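Local coordinates for thioredoxin domain-containing protein (Aeropyrum pernix, PDB 3HA9), which is of unknown function but, as a thioredoxin-fold member of the AhpC/TSA family, probably acts as an oxidoreductase with antioxidant activity, at residues D60-K65 with G153-V158; I136-K139 with V143-A146; V40-M45 with E124-R129. All blocks are in the same frame, centred on the assembly; numbering follows the deposited sequence. Where two conformers were deposited one is given.

Interaction 1 of 3, residues D60-K65 with G153-V158; sequences DRLTEK and GELESV
The carboxylate of Glu156 is held through both its oxygens: OE2 takes a salt bridge from Lys65 NZ at 2.8 Å, while OE1 is hydrogen-bonded to the hydroxyl of Tyr66. This polar clasp lies at the margin of a contact between two helices that pack on the same face of the central sheet of a thioredoxin fold, helix 52-65, which begins at the Cys49-Cys52 disulfide, and the C-terminal helix 152-161. The axes of segments 60-65 and 153-158 come no closer than 11.6 Å and run 25° apart, a wide separation that side chains have to bridge. Lysine suits its place because its chain is extended from end to end, with CG anti to the backbone N (chi1 -174°), and this carries the ammonium group across. The glutamate instead bends at its second torsion and presents the syn side of OE2, with the nitrogen 22° out of the carboxylate plane. An alanine here would leave neither carboxylate oxygen, so the charge of Lys65 is likely to lose its mate across the helices and the Tyr66 hydroxyl its partner. Beside this bridge the contact turns apolar. Leu62 divides its methyls between two partners: CD2 lies 4.1 Å from Glu156 CD, and CD1 meets Leu155. Branched apolar residues suit both buried places, Leu62 between the two helices and Leu155 between its helix and Ile134 and Ile136 of strand 133-138. The two leucine side chains cross at about a right angle, and methyl meets methyl, Leu62 CD1 to Leu155 CD1, at 3.7 Å.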
loop_
_atom_site.group_PDB
_atom_site.type_symbol
_atom_site.label_atom_id
_atom_site.label_comp_id
_atom_site.label_asym_id
_atom_site.label_seq_id
_atom_site.Cartn_x
_atom_site.Cartn_y
_atom_site.Cartn_z
ATOM N N ASP A 60 11.404 -3.472 -6.805
ATOM C CA ASP A 60 12.341 -2.758 -7.691
ATOM C C ASP A 60 12.409 -3.429 -9.051
ATOM O O ASP A 60 12.335 -2.775 -10.105
ATOM C CB ASP A 60 13.751 -2.759 -7.083
ATOM C CG ASP A 60 13.891 -1.825 -5.905
ATOM O OD1 ASP A 60 13.070 -0.895 -5.751
ATOM O OD2 ASP A 60 14.844 -2.027 -5.115
ATOM N N ARG A 61 12.554 -4.743 -9.017
ATOM C CA ARG A 61 12.682 -5.507 -10.244
ATOM C C ARG A 61 11.383 -5.487 -11.018
ATOM O O ARG A 61 11.402 -5.326 -12.236
ATOM C CB ARG A 61 13.124 -6.937 -9.940
ATOM C CG ARG A 61 14.573 -6.992 -9.502
ATOM C CD ARG A 61 14.810 -8.108 -8.513
ATOM N NE ARG A 61 14.696 -9.417 -9.144
ATOM C CZ ARG A 61 14.842 -10.564 -8.494
ATOM N NH1 ARG A 61 15.116 -10.563 -7.196
ATOM N NH2 ARG A 61 14.710 -11.707 -9.143
ATOM N N LEU A 62 10.253 -5.610 -10.317
ATOM C CA LEU A 62 8.959 -5.611 -10.999
ATOM C C LEU A 62 8.662 -4.242 -11.610
ATOM O O LEU A 62 8.112 -4.156 -12.710
ATOM C CB LEU A 62 7.841 -6.072 -10.054
ATOM C CG LEU A 62 7.947 -7.561 -9.695
ATOM C CD1 LEU A 62 7.146 -7.890 -8.451
ATOM C CD2 LEU A 62 7.504 -8.425 -10.865
ATOM N N THR A 63 9.057 -3.181 -10.903
ATOM C CA THR A 63 8.941 -1.809 -11.405
ATOM C C THR A 63 9.722 -1.627 -12.706
ATOM O O THR A 63 9.209 -1.043 -13.674
ATOM C CB THR A 63 9.440 -0.789 -10.354
ATOM O OG1 THR A 63 8.550 -0.798 -9.233
ATOM C CG2 THR A 63 9.490 0.625 -10.938
ATOM N N GLU A 64 10.955 -2.127 -12.720
ATOM C CA GLU A 64 11.821 -2.014 -13.900
ATOM C C GLU A 64 11.284 -2.849 -15.064
ATOM O O GLU A 64 11.330 -2.408 -16.221
ATOM C CB GLU A 64 13.261 -2.410 -13.567
ATOM C CG GLU A 64 14.325 -1.622 -14.358
ATOM C CD GLU A 64 14.982 -2.420 -15.473
ATOM O OE1 GLU A 64 14.305 -2.784 -16.461
ATOM O OE2 GLU A 64 16.200 -2.666 -15.377
ATOM N N LYS A 65 10.758 -4.033 -14.749
ATOM C CA LYS A 65 10.217 -4.961 -15.757
ATOM C C LYS A 65 8.874 -4.507 -16.346
ATOM O O LYS A 65 8.666 -4.589 -17.568
ATOM C CB LYS A 65 10.087 -6.373 -15.160
ATOM C CG LYS A 65 9.670 -7.465 -16.145
ATOM C CD LYS A 65 9.707 -8.850 -15.489
ATOM C CE LYS A 65 9.345 -9.943 -16.492
ATOM N NZ LYS A 65 9.506 -11.316 -15.928
ATOM N N GLY A 153 7.204 -15.299 -7.403
ATOM C CA GLY A 153 6.354 -16.114 -8.260
ATOM C C GLY A 153 4.889 -15.719 -8.193
ATOM O O GLY A 153 4.215 -15.633 -9.227
ATOM N N GLU A 154 4.404 -15.462 -6.974
ATOM C CA GLU A 154 3.012 -15.056 -6.760
ATOM C C GLU A 154 2.743 -13.695 -7.383
ATOM O O GLU A 154 1.739 -13.515 -8.081
ATOM C CB GLU A 154 2.665 -15.031 -5.271
ATOM C CG GLU A 154 2.860 -16.346 -4.565
ATOM C CD GLU A 154 2.360 -16.316 -3.145
ATOM O OE1 GLU A 154 1.148 -16.564 -2.956
ATOM O OE2 GLU A 154 3.167 -16.061 -2.218
ATOM N N LEU A 155 3.651 -12.747 -7.148
ATOM C CA LEU A 155 3.513 -11.399 -7.694
ATOM C C LEU A 155 3.514 -11.429 -9.230
ATOM O O LEU A 155 2.646 -10.832 -9.864
ATOM C CB LEU A 155 4.633 -10.489 -7.175
ATOM C CG LEU A 155 4.684 -10.199 -5.673
ATOM C CD1 LEU A 155 6.031 -9.547 -5.334
ATOM C CD2 LEU A 155 3.530 -9.310 -5.228
ATOM N N GLU A 156 4.480 -12.145 -9.813
ATOM C CA GLU A 156 4.571 -12.300 -11.266
ATOM C C GLU A 156 3.278 -12.855 -11.859
ATOM O O GLU A 156 2.751 -12.305 -12.834
ATOM C CB GLU A 156 5.742 -13.219 -11.654
ATOM C CG GLU A 156 7.093 -12.518 -11.723
ATOM C CD GLU A 156 7.370 -11.828 -13.064
ATOM O OE1 GLU A 156 6.421 -11.524 -13.827
ATOM O OE2 GLU A 156 8.554 -11.570 -13.352
ATOM N N SER A 157 2.790 -13.944 -11.266
ATOM C CA SER A 157 1.555 -14.586 -11.715
ATOM C C SER A 157 0.402 -13.589 -11.747
ATOM O O SER A 157 -0.365 -13.548 -12.704
ATOM C CB SER A 157 1.203 -15.775 -10.820
ATOM O OG SER A 157 -0.104 -16.254 -11.101
ATOM N N VAL A 158 0.296 -12.778 -10.692
ATOM C CA VAL A 158 -0.757 -11.773 -10.598
ATOM C C VAL A 158 -0.622 -10.701 -11.702
ATOM O O VAL A 158 -1.590 -10.410 -12.409
ATOM C CB VAL A 158 -0.818 -11.155 -9.158
ATOM C CG1 VAL A 158 -1.727 -9.955 -9.116
ATOM C CG2 VAL A 158 -1.269 -12.208 -8.140
#

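Interaction 2 of 3, residues I136-K139 with V143-A146; sequences IMDK and VLYA
Ile136 O receives two backbone N-H groups from the facing segment 143-146, a short bond from Leu144 N at 2.8 Å and a weak one from Tyr145 N at 3.5 Å. The same oxygen is also approached by the CA-H of Val143, with CA 3.5 Å from Ile136 O. In return Ile136 N gives a nearly straight bond to Tyr145 O, 2.8 Å long with 171° at the hydrogen. One residue thus faces two, which defines a classic beta bulge: the register slips by one between the hydrogen-bonded pair Ile136-Tyr145 and the non-hydrogen-bonded pair Met137-Val143. The bulge sits in the hairpin of strands 133-138 and 143-148, at the edge of the thioredoxin-fold sheet, and the chain turns a corner at Leu144. On one face Met137 CG touches Val143 CG2 at 4.0 Å, and Met137 reaches on to Phe20 and Leu32. On the other, Ile136 spreads its two branches: CD1 lies 4.2 Å from Tyr145 CB, and CG2 approaches Leu144 CB. A beta-branched residue fits here, since CG2 stands anti to the backbone N while CG1 lies beside it (chi1 -55°), which sends the branches to different neighbours. Val158 of helix 152-161 packs on Ile136, Leu144 and Tyr145. At the hairpin turn, Asp138 OD1 accepts a hydrogen bond from Asn142 N, a bond across the turn that a short acidic side chain can make.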
loop_
_atom_site.group_PDB
_atom_site.type_symbol
_atom_site.label_atom_id
_atom_site.label_comp_id
_atom_site.label_asym_id
_atom_site.label_seq_id
_atom_site.Cartn_x
_atom_site.Cartn_y
_atom_site.Cartn_z
ATOM N N ILE A 136 -2.634 -5.715 -4.266
ATOM C CA ILE A 136 -2.530 -5.376 -5.694
ATOM C C ILE A 136 -3.928 -5.157 -6.255
ATOM O O ILE A 136 -4.797 -6.014 -6.081
ATOM C CB ILE A 136 -1.817 -6.474 -6.499
ATOM C CG1 ILE A 136 -0.444 -6.755 -5.887
ATOM C CG2 ILE A 136 -1.688 -6.052 -7.980
ATOM C CD1 ILE A 136 0.276 -7.959 -6.497
ATOM N N MET A 137 -4.134 -3.998 -6.885
ATOM C CA MET A 137 -5.431 -3.619 -7.459
ATOM C C MET A 137 -5.262 -3.174 -8.912
ATOM O O MET A 137 -4.197 -2.699 -9.298
ATOM C CB MET A 137 -6.034 -2.440 -6.685
ATOM C CG MET A 137 -6.857 -2.797 -5.462
ATOM S SD MET A 137 -7.235 -1.321 -4.433
ATOM C CE MET A 137 -6.579 -0.106 -5.397
ATOM N N ASP A 138 -6.327 -3.308 -9.702
ATOM C CA ASP A 138 -6.382 -2.670 -11.020
ATOM C C ASP A 138 -7.108 -1.319 -10.915
ATOM O O ASP A 138 -7.525 -0.933 -9.834
ATOM C CB ASP A 138 -7.006 -3.601 -12.067
ATOM C CG ASP A 138 -8.484 -3.896 -11.804
ATOM O OD1 ASP A 138 -9.157 -3.148 -11.062
ATOM O OD2 ASP A 138 -8.968 -4.897 -12.360
ATOM N N LYS A 139 -7.249 -0.578 -12.014
ATOM C CA LYS A 139 -7.846 0.758 -11.902
ATOM C C LYS A 139 -9.358 0.775 -11.605
ATOM O O LYS A 139 -9.898 1.803 -11.182
ATOM C CB LYS A 139 -7.479 1.646 -13.102
ATOM C CG LYS A 139 -6.068 2.214 -13.016
ATOM C CD LYS A 139 -5.929 3.205 -11.864
ATOM C CE LYS A 139 -4.515 3.792 -11.785
ATOM N NZ LYS A 139 -4.198 4.595 -13.011
ATOM N N VAL A 143 -9.432 -6.285 -6.568
ATOM C CA VAL A 143 -8.260 -6.746 -5.816
ATOM C C VAL A 143 -7.758 -8.037 -6.427
ATOM O O VAL A 143 -8.469 -9.049 -6.447
ATOM C CB VAL A 143 -8.558 -6.934 -4.312
ATOM C CG1 VAL A 143 -7.304 -7.467 -3.573
ATOM C CG2 VAL A 143 -9.053 -5.621 -3.696
ATOM N N LEU A 144 -6.521 -7.987 -6.927
ATOM C CA LEU A 144 -5.901 -9.111 -7.615
ATOM C C LEU A 144 -5.122 -10.010 -6.657
ATOM O O LEU A 144 -4.878 -11.189 -6.948
ATOM C CB LEU A 144 -5.000 -8.585 -8.729
ATOM C CG LEU A 144 -5.587 -8.256 -10.107
ATOM C CD1 LEU A 144 -7.107 -8.026 -10.138
ATOM C CD2 LEU A 144 -4.805 -7.106 -10.807
ATOM N N TYR A 145 -4.719 -9.436 -5.528
ATOM C CA TYR A 145 -4.047 -10.149 -4.443
ATOM C C TYR A 145 -4.010 -9.251 -3.204
ATOM O O TYR A 145 -3.819 -8.033 -3.327
ATOM C CB TYR A 145 -2.601 -10.513 -4.834
ATOM C CG TYR A 145 -1.822 -11.133 -3.704
ATOM C CD1 TYR A 145 -1.874 -12.505 -3.466
ATOM C CD2 TYR A 145 -1.044 -10.337 -2.851
ATOM C CE1 TYR A 145 -1.160 -13.076 -2.412
ATOM C CE2 TYR A 145 -0.343 -10.895 -1.806
ATOM C CZ TYR A 145 -0.405 -12.261 -1.585
ATOM O OH TYR A 145 0.306 -12.797 -0.532
ATOM N N ALA A 146 -4.192 -9.838 -2.027
ATOM C CA ALA A 146 -3.817 -9.159 -0.781
ATOM C C ALA A 146 -3.295 -10.197 0.190
ATOM O O ALA A 146 -3.956 -11.202 0.447
ATOM C CB ALA A 146 -4.984 -8.416 -0.186
#

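Interaction 3 of 3, residues V40-M45 with E124-R129; sequences VILWFM and EKFNVR
Val128 CG2 sits squarely over one face of the Phe44 ring, 3.5 Å from its centroid and only 5° off the normal, so that all six ring carbons lie at similar distances from this one methyl. Its other methyl, CG1, leans toward the root of the same side chain and comes 3.9 Å from Phe44 CB. A valine fits well: its CG1 is anti to the backbone N (chi1 174°), an orientation that turns CG2 onto the ring while CG1 flanks it. A second CH-pi contact is built with less symmetry. Leu42 CD1 lies over a face of the Phe126 ring, 4.0 Å from the centroid and 22° off the normal, displaced toward the rim so that CZ and CE2 are its nearest carbons. Leucine suits this place because its longer branch reaches a ring face, and the flat phenylalanines offer methyls a broad apolar surface. The side chains of Leu42 and Phe126 cross at about a right angle. Those of Phe44 and Phe126 do so too, and Phe44 CZ meets the Phe126 ring obliquely, 3.9 Å from CD2. Leu42 and Phe44, alternate residues of strand 39-45, project from the same side of the central sheet of the thioredoxin fold. They meet the end of helix 121-125, where a Schellman motif with Asn127 at C-prime, in positive phi, turns the chain after Phe126, so that Val128 can follow it onto Phe44. Phe20 packs edge-to-face against Phe126. Between the two segments the contact is wholly apolar: it rests on dispersion and weak C-H to pi attraction, so its fit depends on shape and ring orientation rather than on directed polar bonds.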
loop_
_atom_site.group_PDB
_atom_site.type_symbol
_atom_site.label_atom_id
_atom_site.label_comp_id
_atom_site.label_asym_id
_atom_site.label_seq_id
_atom_site.Cartn_x
_atom_site.Cartn_y
_atom_site.Cartn_z
ATOM N N VAL A 40 -1.782 -1.102 -9.503
ATOM C CA VAL A 40 -1.377 -0.327 -8.343
ATOM C C VAL A 40 -1.035 -1.307 -7.237
ATOM O O VAL A 40 -1.835 -2.180 -6.909
ATOM C CB VAL A 40 -2.498 0.640 -7.917
ATOM C CG1 VAL A 40 -2.118 1.392 -6.626
ATOM C CG2 VAL A 40 -2.813 1.629 -9.057
ATOM N N ILE A 41 0.178 -1.201 -6.694
ATOM C CA ILE A 41 0.564 -2.029 -5.560
ATOM C C ILE A 41 0.666 -1.183 -4.288
ATOM O O ILE A 41 1.504 -0.284 -4.213
ATOM C CB ILE A 41 1.919 -2.768 -5.829
ATOM C CG1 ILE A 41 1.825 -3.598 -7.124
ATOM C CG2 ILE A 41 2.327 -3.591 -4.587
ATOM C CD1 ILE A 41 3.075 -4.409 -7.453
ATOM N N LEU A 42 -0.198 -1.466 -3.305
ATOM C CA LEU A 42 -0.101 -0.833 -1.995
ATOM C C LEU A 42 0.787 -1.715 -1.132
ATOM O O LEU A 42 0.479 -2.882 -0.915
ATOM C CB LEU A 42 -1.484 -0.667 -1.339
ATOM C CG LEU A 42 -2.562 0.046 -2.153
ATOM C CD1 LEU A 42 -3.799 0.283 -1.258
ATOM C CD2 LEU A 42 -2.043 1.371 -2.681
ATOM N N TRP A 43 1.916 -1.177 -0.685
ATOM C CA TRP A 43 2.833 -1.966 0.114
ATOM C C TRP A 43 2.863 -1.386 1.526
ATOM O O TRP A 43 3.418 -0.304 1.734
ATOM C CB TRP A 43 4.228 -1.922 -0.507
ATOM C CG TRP A 43 5.241 -2.695 0.302
ATOM C CD1 TRP A 43 5.006 -3.796 1.077
ATOM C CD2 TRP A 43 6.631 -2.412 0.409
ATOM N NE1 TRP A 43 6.171 -4.213 1.673
ATOM C CE2 TRP A 43 7.187 -3.380 1.279
ATOM C CE3 TRP A 43 7.465 -1.416 -0.123
ATOM C CZ2 TRP A 43 8.554 -3.396 1.621
ATOM C CZ3 TRP A 43 8.846 -1.435 0.218
ATOM C CH2 TRP A 43 9.367 -2.429 1.076
ATOM N N PHE A 44 2.260 -2.116 2.475
ATOM C CA PHE A 44 2.201 -1.673 3.880
ATOM C C PHE A 44 3.441 -2.185 4.571
ATOM O O PHE A 44 3.689 -3.388 4.574
ATOM C CB PHE A 44 0.946 -2.234 4.550
ATOM C CG PHE A 44 -0.326 -1.621 4.028
ATOM C CD1 PHE A 44 -0.886 -0.521 4.692
ATOM C CD2 PHE A 44 -0.939 -2.103 2.854
ATOM C CE1 PHE A 44 -2.057 0.076 4.215
ATOM C CE2 PHE A 44 -2.118 -1.509 2.362
ATOM C CZ PHE A 44 -2.666 -0.432 3.023
ATOM N N MET A 45 4.228 -1.262 5.124
ATOM C CA MET A 45 5.570 -1.617 5.606
ATOM C C MET A 45 6.016 -0.738 6.771
ATOM O O MET A 45 5.264 0.123 7.230
ATOM C CB MET A 45 6.587 -1.623 4.442
ATOM C CG MET A 45 6.564 -0.385 3.506
ATOM S SD MET A 45 7.121 1.179 4.237
ATOM C CE MET A 45 8.873 0.869 4.309
ATOM N N GLU A 124 -6.717 -0.322 8.780
ATOM C CA GLU A 124 -8.072 -0.783 9.032
ATOM C C GLU A 124 -8.816 -1.043 7.727
ATOM O O GLU A 124 -9.470 -2.087 7.571
ATOM C CB GLU A 124 -8.813 0.258 9.875
ATOM C CG GLU A 124 -10.280 -0.091 10.176
ATOM C CD GLU A 124 -11.003 1.007 10.953
ATOM O OE1 GLU A 124 -10.339 1.769 11.686
ATOM O OE2 GLU A 124 -12.244 1.104 10.850
ATOM N N LYS A 125 -8.715 -0.105 6.788
ATOM C CA LYS A 125 -9.429 -0.227 5.504
ATOM C C LYS A 125 -9.091 -1.530 4.775
ATOM O O LYS A 125 -9.980 -2.222 4.288
ATOM C CB LYS A 125 -9.099 0.971 4.594
ATOM C CG LYS A 125 -9.877 1.007 3.257
ATOM C CD LYS A 125 -11.259 1.590 3.454
ATOM C CE LYS A 125 -11.919 1.955 2.118
ATOM N NZ LYS A 125 -13.117 2.746 2.436
ATOM N N PHE A 126 -7.805 -1.841 4.687
ATOM C CA PHE A 126 -7.344 -2.972 3.889
ATOM C C PHE A 126 -7.062 -4.231 4.699
ATOM O O PHE A 126 -6.468 -5.184 4.190
ATOM C CB PHE A 126 -6.145 -2.550 3.039
ATOM C CG PHE A 126 -6.545 -1.652 1.906
ATOM C CD1 PHE A 126 -7.113 -2.191 0.759
ATOM C CD2 PHE A 126 -6.424 -0.277 2.018
ATOM C CE1 PHE A 126 -7.530 -1.363 -0.275
ATOM C CE2 PHE A 126 -6.822 0.549 0.977
ATOM C CZ PHE A 126 -7.372 0.002 -0.157
ATOM N N ASN A 127 -7.516 -4.247 5.944
ATOM C CA ASN A 127 -7.406 -5.470 6.749
ATOM C C ASN A 127 -5.967 -5.985 6.781
ATOM O O ASN A 127 -5.697 -7.184 6.614
ATOM C CB ASN A 127 -8.401 -6.521 6.225
ATOM C CG ASN A 127 -9.803 -5.959 6.121
ATOM O OD1 ASN A 127 -10.240 -5.206 6.990
ATOM N ND2 ASN A 127 -10.507 -6.313 5.059
ATOM N N VAL A 128 -5.054 -5.058 7.018
ATOM C CA VAL A 128 -3.609 -5.331 6.898
ATOM C C VAL A 128 -3.158 -6.256 8.028
ATOM O O VAL A 128 -3.403 -5.974 9.209
ATOM C CB VAL A 128 -2.834 -4.023 6.905
ATOM C CG1 VAL A 128 -1.337 -4.264 6.935
ATOM C CG2 VAL A 128 -3.228 -3.193 5.657
ATOM N N ARG A 129 -2.496 -7.346 7.654
ATOM C CA ARG A 129 -2.211 -8.445 8.591
ATOM C C ARG A 129 -0.777 -8.464 9.140
ATOM O O ARG A 129 -0.470 -9.268 10.014
ATOM C CB ARG A 129 -2.507 -9.798 7.904
ATOM C CG ARG A 129 -3.964 -9.986 7.496
ATOM C CD ARG A 129 -4.200 -11.423 7.052
ATOM N NE ARG A 129 -4.459 -12.299 8.195
ATOM C CZ ARG A 129 -5.640 -12.379 8.809
ATOM N NH1 ARG A 129 -6.667 -11.650 8.386
ATOM N NH2 ARG A 129 -5.810 -13.204 9.832
#

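How the interactions relate
From the N terminus, strand 39-45 is the first contact element, and helix 52-65 follows it. Interaction 3 closes a loop from 40-45 to 124-129, and interaction 1 closes another from 60-65 to 153-158; the two loops cross, since their segments alternate. Interaction 2, a short hairpin at 136-146, opens after interaction 3 has closed and nests inside the loop of interaction 1. Strand 39-45 neighbours strand 133-138, and Met137 O with Val40 N, 2.9 Å apart, probably forms a hydrogen bond that links interactions 2 and 3. Val158 and Leu155 of interaction 1 pack on the hairpin. Together the contacts tie helices and a helix-ending turn to one sheet.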